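Local coordinates for NS3-like protein (Alongshan virus, PDB 6M40), which probably couples hydrolysis of ATP or another ribonucleoside triphosphate to RNA unwinding, through the NS3-like helicase domain described here, at residues I170-N176 with G306-A312; D261-V265 with G298-R302. All coordinates share one frame; numbering follows the deposited sequence.

Contact 1. Residues I170-N176 with G306-A312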
loop_
_atom_site.group_PDB
_atom_site.type_symbol
_atom_site.label_atom_id
_atom_site.label_comp_id
_atom_site.label_asym_id
_atom_site.label_seq_id
_atom_site.Cartn_x
_atom_site.Cartn_y
_atom_site.Cartn_z
ATOM N N ILE A 170 8.599 21.123 -6.142
ATOM C CA ILE A 170 9.092 20.018 -6.955
ATOM C C ILE A 170 9.016 20.446 -8.411
ATOM O O ILE A 170 8.031 21.062 -8.833
ATOM C CB ILE A 170 8.277 18.726 -6.728
ATOM C CG1 ILE A 170 8.343 18.302 -5.261
ATOM C CG2 ILE A 170 8.793 17.611 -7.629
ATOM C CD1 ILE A 170 7.428 17.149 -4.916
ATOM N N VAL A 171 10.051 20.119 -9.177
ATOM C CA VAL A 171 10.126 20.472 -10.590
ATOM C C VAL A 171 9.773 19.232 -11.399
ATOM O O VAL A 171 10.393 18.175 -11.236
ATOM C CB VAL A 171 11.520 21.010 -10.967
ATOM C CG1 VAL A 171 11.599 21.279 -12.464
ATOM C CG2 VAL A 171 11.830 22.268 -10.169
ATOM N N ASP A 172 8.790 19.367 -12.280
ATOM C CA ASP A 172 8.337 18.273 -13.130
ATOM C C ASP A 172 8.963 18.417 -14.508
ATOM O O ASP A 172 8.771 19.434 -15.183
ATOM C CB ASP A 172 6.815 18.262 -13.235
ATOM C CG ASP A 172 6.156 17.940 -11.922
ATOM O OD1 ASP A 172 6.329 16.801 -11.442
ATOM O OD2 ASP A 172 5.497 18.835 -11.356
ATOM N N ARG A 173 9.700 17.394 -14.923
ATOM C CA ARG A 173 10.355 17.365 -16.215
ATOM C C ARG A 173 9.961 16.078 -16.921
ATOM O O ARG A 173 9.241 15.238 -16.374
ATOM C CB ARG A 173 11.873 17.497 -16.061
ATOM C CG ARG A 173 12.290 18.819 -15.440
ATOM C CD ARG A 173 13.792 18.912 -15.296
ATOM N NE ARG A 173 14.210 20.146 -14.640
ATOM C CZ ARG A 173 15.476 20.466 -14.397
ATOM N NH1 ARG A 173 16.451 19.643 -14.759
ATOM N NH2 ARG A 173 15.770 21.610 -13.791
ATOM N N VAL A 174 10.439 15.928 -18.152
ATOM C CA VAL A 174 9.982 14.864 -19.032
ATOM C C VAL A 174 11.155 14.385 -19.871
ATOM O O VAL A 174 11.750 15.171 -20.618
ATOM C CB VAL A 174 8.835 15.332 -19.942
ATOM C CG1 VAL A 174 8.625 14.348 -21.052
ATOM C CG2 VAL A 174 7.555 15.511 -19.135
ATOM N N TYR A 175 11.476 13.100 -19.760
ATOM C CA TYR A 175 12.471 12.454 -20.601
ATOM C C TYR A 175 11.763 11.662 -21.691
ATOM O O TYR A 175 10.761 10.990 -21.434
ATOM C CB TYR A 175 13.370 11.536 -19.770
ATOM C CG TYR A 175 12.655 10.356 -19.150
ATOM C CD1 TYR A 175 12.494 9.173 -19.856
ATOM C CD2 TYR A 175 12.151 10.420 -17.858
ATOM C CE1 TYR A 175 11.849 8.098 -19.305
ATOM C CE2 TYR A 175 11.503 9.339 -17.293
ATOM C CZ TYR A 175 11.352 8.178 -18.020
ATOM O OH TYR A 175 10.703 7.086 -17.476
ATOM N N ASN A 176 12.288 11.751 -22.912
ATOM C CA ASN A 176 11.713 11.064 -24.057
ATOM C C ASN A 176 12.533 9.869 -24.509
ATOM O O ASN A 176 12.086 9.129 -25.393
ATOM C CB ASN A 176 11.577 12.036 -25.239
ATOM C CG ASN A 176 10.482 13.068 -25.032
ATOM O OD1 ASN A 176 9.342 12.876 -25.457
ATOM N ND2 ASN A 176 10.829 14.177 -24.390
ATOM N N GLY A 306 13.252 19.120 -4.860
ATOM C CA GLY A 306 13.477 17.886 -5.583
ATOM C C GLY A 306 12.886 17.963 -6.966
ATOM O O GLY A 306 11.967 18.746 -7.229
ATOM N N GLY A 307 13.431 17.145 -7.859
ATOM C CA GLY A 307 12.972 17.067 -9.232
ATOM C C GLY A 307 12.319 15.727 -9.501
ATOM O O GLY A 307 12.668 14.720 -8.883
ATOM N N TYR A 308 11.357 15.723 -10.424
ATOM C CA TYR A 308 10.580 14.534 -10.757
ATOM C C TYR A 308 10.608 14.324 -12.260
ATOM O O TYR A 308 10.158 15.190 -13.018
ATOM C CB TYR A 308 9.138 14.669 -10.265
ATOM C CG TYR A 308 8.255 13.489 -10.631
ATOM C CD1 TYR A 308 8.502 12.229 -10.107
ATOM C CD2 TYR A 308 7.167 13.637 -11.486
ATOM C CE1 TYR A 308 7.702 11.151 -10.431
ATOM C CE2 TYR A 308 6.363 12.565 -11.814
ATOM C CZ TYR A 308 6.636 11.320 -11.281
ATOM O OH TYR A 308 5.846 10.238 -11.599
ATOM N N TYR A 309 11.100 13.163 -12.681
ATOM C CA TYR A 309 11.250 12.818 -14.090
ATOM C C TYR A 309 10.312 11.660 -14.424
ATOM O O TYR A 309 10.512 10.536 -13.954
ATOM C CB TYR A 309 12.706 12.467 -14.392
ATOM C CG TYR A 309 13.649 13.602 -14.068
ATOM C CD1 TYR A 309 14.169 13.764 -12.789
ATOM C CD2 TYR A 309 14.008 14.521 -15.041
ATOM C CE1 TYR A 309 15.030 14.811 -12.496
ATOM C CE2 TYR A 309 14.858 15.558 -14.760
ATOM C CZ TYR A 309 15.370 15.704 -13.489
ATOM O OH TYR A 309 16.222 16.755 -13.226
ATOM N N ARG A 310 9.285 11.941 -15.235
ATOM C CA ARG A 310 8.378 10.960 -15.810
ATOM C C ARG A 310 8.592 10.887 -17.321
ATOM O O ARG A 310 9.022 11.869 -17.933
ATOM C CB ARG A 310 6.916 11.324 -15.531
ATOM C CG ARG A 310 6.369 12.382 -16.479
ATOM C CD ARG A 310 4.945 12.784 -16.140
ATOM N NE ARG A 310 4.545 13.967 -16.897
ATOM C CZ ARG A 310 4.821 15.215 -16.529
ATOM N NH1 ARG A 310 5.502 15.444 -15.415
ATOM N NH2 ARG A 310 4.421 16.231 -17.278
ATOM N N PRO A 311 8.289 9.758 -17.962
ATOM C CA PRO A 311 8.460 9.693 -19.419
ATOM C C PRO A 311 7.399 10.507 -20.144
ATOM O O PRO A 311 6.237 10.554 -19.736
ATOM C CB PRO A 311 8.338 8.199 -19.734
ATOM C CG PRO A 311 7.570 7.623 -18.600
ATOM C CD PRO A 311 7.884 8.460 -17.389
ATOM N N ALA A 312 7.826 11.166 -21.226
ATOM C CA ALA A 312 6.902 11.940 -22.049
ATOM C C ALA A 312 5.662 11.126 -22.379
ATOM O O ALA A 312 4.529 11.587 -22.201
ATOM C CB ALA A 312 7.596 12.394 -23.336
#
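V171, R173 and Y175 join strand 170-175 to strand 306-311 as parallel neighbours in the mixed sheet of the second RecA-like domain of this NS3-type helicase. Each of the three uses both its N-H and its carbonyl, so the bonds fan out to G306, Y308, R310 and A312. The ladder is firm at R173 N to Y308 O (2.9 Å), while R310 N to R173 O is weak at 3.5 Å.

On the face bearing R173, Y175, Y309 and P311, the aromatic rings do the packing. Y175 CG sits between its backbone N and carbonyl carbon (chi1 65°), which folds the ring back over the neighbouring strand: P311 CA approaches one ring face in a CH-pi contact, 3.7 Å from the centroid, and Y309 O meets the ring edge. R173 is extended and runs alongside Y309, its CD 3.6 Å from Y309 CE2, with the guanidinium plane perpendicular to the ring.

The other face carries D172, V174, Y308 and R310. V174 CG2 lies over one side of the R310 guanidinium, 3.7 Å from R310 NH2, and D172 CB reaches the edge of the same group. Although R310 NH1 is near D172, the carboxylate forms its salt bridge with R297 of helix 290-297.

Further out, D267 of strand 264-276, which flanks 306-311, hydrogen-bonds with two of the three tyrosine hydroxyls, Y175 OH at its backbone O and Y308 OH at OD2. The D172 carboxylate stands nearly perpendicular to the Y308 ring, with OD1 at the ring edge 3.3 Å from CD2.

Contact 2. Residues D261-V265 with G298-R302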
loop_
_atom_site.group_PDB
_atom_site.type_symbol
_atom_site.label_atom_id
_atom_site.label_comp_id
_atom_site.label_asym_id
_atom_site.label_seq_id
_atom_site.Cartn_x
_atom_site.Cartn_y
_atom_site.Cartn_z
ATOM N N ASP A 261 15.117 9.565 1.898
ATOM C CA ASP A 261 15.379 10.997 1.771
ATOM C C ASP A 261 16.404 11.275 0.674
ATOM O O ASP A 261 17.514 10.740 0.715
ATOM C CB ASP A 261 15.874 11.566 3.099
ATOM C CG ASP A 261 16.655 12.849 2.921
ATOM O OD1 ASP A 261 16.061 13.847 2.465
ATOM O OD2 ASP A 261 17.864 12.861 3.236
ATOM N N LEU A 262 16.054 12.131 -0.286
ATOM C CA LEU A 262 16.869 12.269 -1.490
ATOM C C LEU A 262 16.456 13.507 -2.283
ATOM O O LEU A 262 15.512 14.219 -1.927
ATOM C CB LEU A 262 16.750 11.020 -2.357
ATOM C CG LEU A 262 15.351 10.404 -2.371
ATOM C CD1 LEU A 262 14.268 11.435 -2.669
ATOM C CD2 LEU A 262 15.280 9.272 -3.386
ATOM N N ASP A 263 17.171 13.737 -3.392
ATOM C CA ASP A 263 17.067 14.970 -4.155
ATOM C C ASP A 263 16.305 14.838 -5.473
ATOM O O ASP A 263 15.880 15.862 -6.016
ATOM C CB ASP A 263 18.473 15.531 -4.459
ATOM C CG ASP A 263 19.323 15.748 -3.206
ATOM O OD1 ASP A 263 18.815 16.295 -2.204
ATOM O OD2 ASP A 263 20.517 15.383 -3.231
ATOM N N ALA A 264 16.124 13.628 -6.008
ATOM C CA ALA A 264 15.384 13.469 -7.259
ATOM C C ALA A 264 14.810 12.062 -7.369
ATOM O O ALA A 264 15.281 11.125 -6.721
ATOM C CB ALA A 264 16.269 13.766 -8.479
ATOM N N VAL A 265 13.810 11.925 -8.242
ATOM C CA VAL A 265 13.093 10.670 -8.466
ATOM C C VAL A 265 12.888 10.474 -9.963
ATOM O O VAL A 265 12.406 11.379 -10.649
ATOM C CB VAL A 265 11.730 10.662 -7.742
ATOM C CG1 VAL A 265 10.791 9.641 -8.370
ATOM C CG2 VAL A 265 11.900 10.393 -6.258
ATOM N N GLY A 298 5.724 11.912 -4.433
ATOM C CA GLY A 298 5.725 12.440 -3.086
ATOM C C GLY A 298 6.914 12.071 -2.222
ATOM O O GLY A 298 6.901 12.355 -1.020
ATOM N N ARG A 299 7.938 11.422 -2.782
ATOM C CA ARG A 299 9.095 11.080 -1.974
ATOM C C ARG A 299 10.119 12.208 -1.888
ATOM O O ARG A 299 10.939 12.204 -0.971
ATOM C CB ARG A 299 9.754 9.810 -2.521
ATOM C CG ARG A 299 8.907 8.536 -2.368
ATOM C CD ARG A 299 8.576 8.205 -0.910
ATOM N NE ARG A 299 9.600 7.401 -0.244
ATOM C CZ ARG A 299 9.553 7.045 1.039
ATOM N NH1 ARG A 299 8.542 7.434 1.804
ATOM N NH2 ARG A 299 10.518 6.303 1.563
ATOM N N ILE A 300 10.088 13.189 -2.788
ATOM C CA ILE A 300 11.239 14.069 -2.951
ATOM C C ILE A 300 11.001 15.445 -2.344
ATOM O O ILE A 300 11.960 16.123 -1.973
ATOM C CB ILE A 300 11.650 14.233 -4.437
ATOM C CG1 ILE A 300 10.608 13.642 -5.391
ATOM C CG2 ILE A 300 13.012 13.642 -4.688
ATOM C CD1 ILE A 300 9.880 14.686 -6.205
ATOM N N GLY A 301 9.755 15.905 -2.303
ATOM C CA GLY A 301 9.536 17.267 -1.869
ATOM C C GLY A 301 9.436 17.453 -0.378
ATOM O O GLY A 301 9.077 18.551 0.050
ATOM N N ARG A 302 9.752 16.438 0.429
ATOM C CA ARG A 302 9.402 16.497 1.845
ATOM C C ARG A 302 10.394 17.338 2.637
ATOM O O ARG A 302 9.994 18.224 3.400
ATOM C CB ARG A 302 9.331 15.090 2.439
ATOM C CG ARG A 302 8.945 13.984 1.470
ATOM C CD ARG A 302 9.065 12.622 2.147
ATOM N NE ARG A 302 7.899 12.226 2.934
ATOM C CZ ARG A 302 6.781 11.728 2.412
ATOM N NH1 ARG A 302 6.657 11.610 1.095
ATOM N NH2 ARG A 302 5.781 11.359 3.205
#
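I300 CG2 lies over the face of the flat D263-A264 peptide, almost directly above A264 N at 3.4 Å and 3.6 Å from D263 C. The isoleucine belongs to the motif VI loop of this superfamily 2 helicase, and this contact sets that loop against the start of strand 264-276. The R299-I300 peptide is met less squarely: L262 CD1 stands above its plane but beyond the oxygen, 3.8 Å from R299 O. On the side of strand 194-198 the backbones of D263 and A264 hydrogen-bond with R194 and A196.

Residues 298-302 are the last five of the QRRGRIGR sequence of motif VI, in the loop between helix 290-297 and strand 306-311. In related NS3 helicases the arginines at the positions of R299 and R302 reach the bound triphosphate in the cleft between the two RecA-like domains. Here the loop rests on segment 261-265 through apolar contacts, centred on I300.

L262 and V265 receive the isoleucine with side chains, D263 and A264 with backbone. L262 CD1 packs against I300 CG2, with the two side chains crossing at a slant. The methyl of A264 points away from the loop. V265 points toward the loop and takes the CG1 branch; its own CG1 is anti to the backbone N (chi1 159°), which leaves CG2 as the methyl that faces I300.

R299 starts toward the strand but its guanidinium leads away. D263, turned away from the loop, forms a salt bridge with R304 through OD1. F198 and Y308 extend the apolar surroundings of V265, whose CG2 meets I300 CG1 at 3.6 Å.

Contacts 1 and 2 share one sheet and lie with their centres about 12 Å apart. Strand 306-311 is the common element: it pairs with 170-175 on one side and with 264-276 on the other, where V265 is probably bonded twice, from V265 N to G307 O (3.1 Å) and from Y309 N to V265 O (3.0 Å). The two contacts also pack directly, I170 CG2 lying 3.4 Å from I300 CD1 and I170 CD1 resting on G301 CA. I300 therefore bridges the 170-175 strand and the start of 264-276. Through it the motif VI loop, which in related helicases borders the nucleotide cleft, is seated on the second domain's sheet.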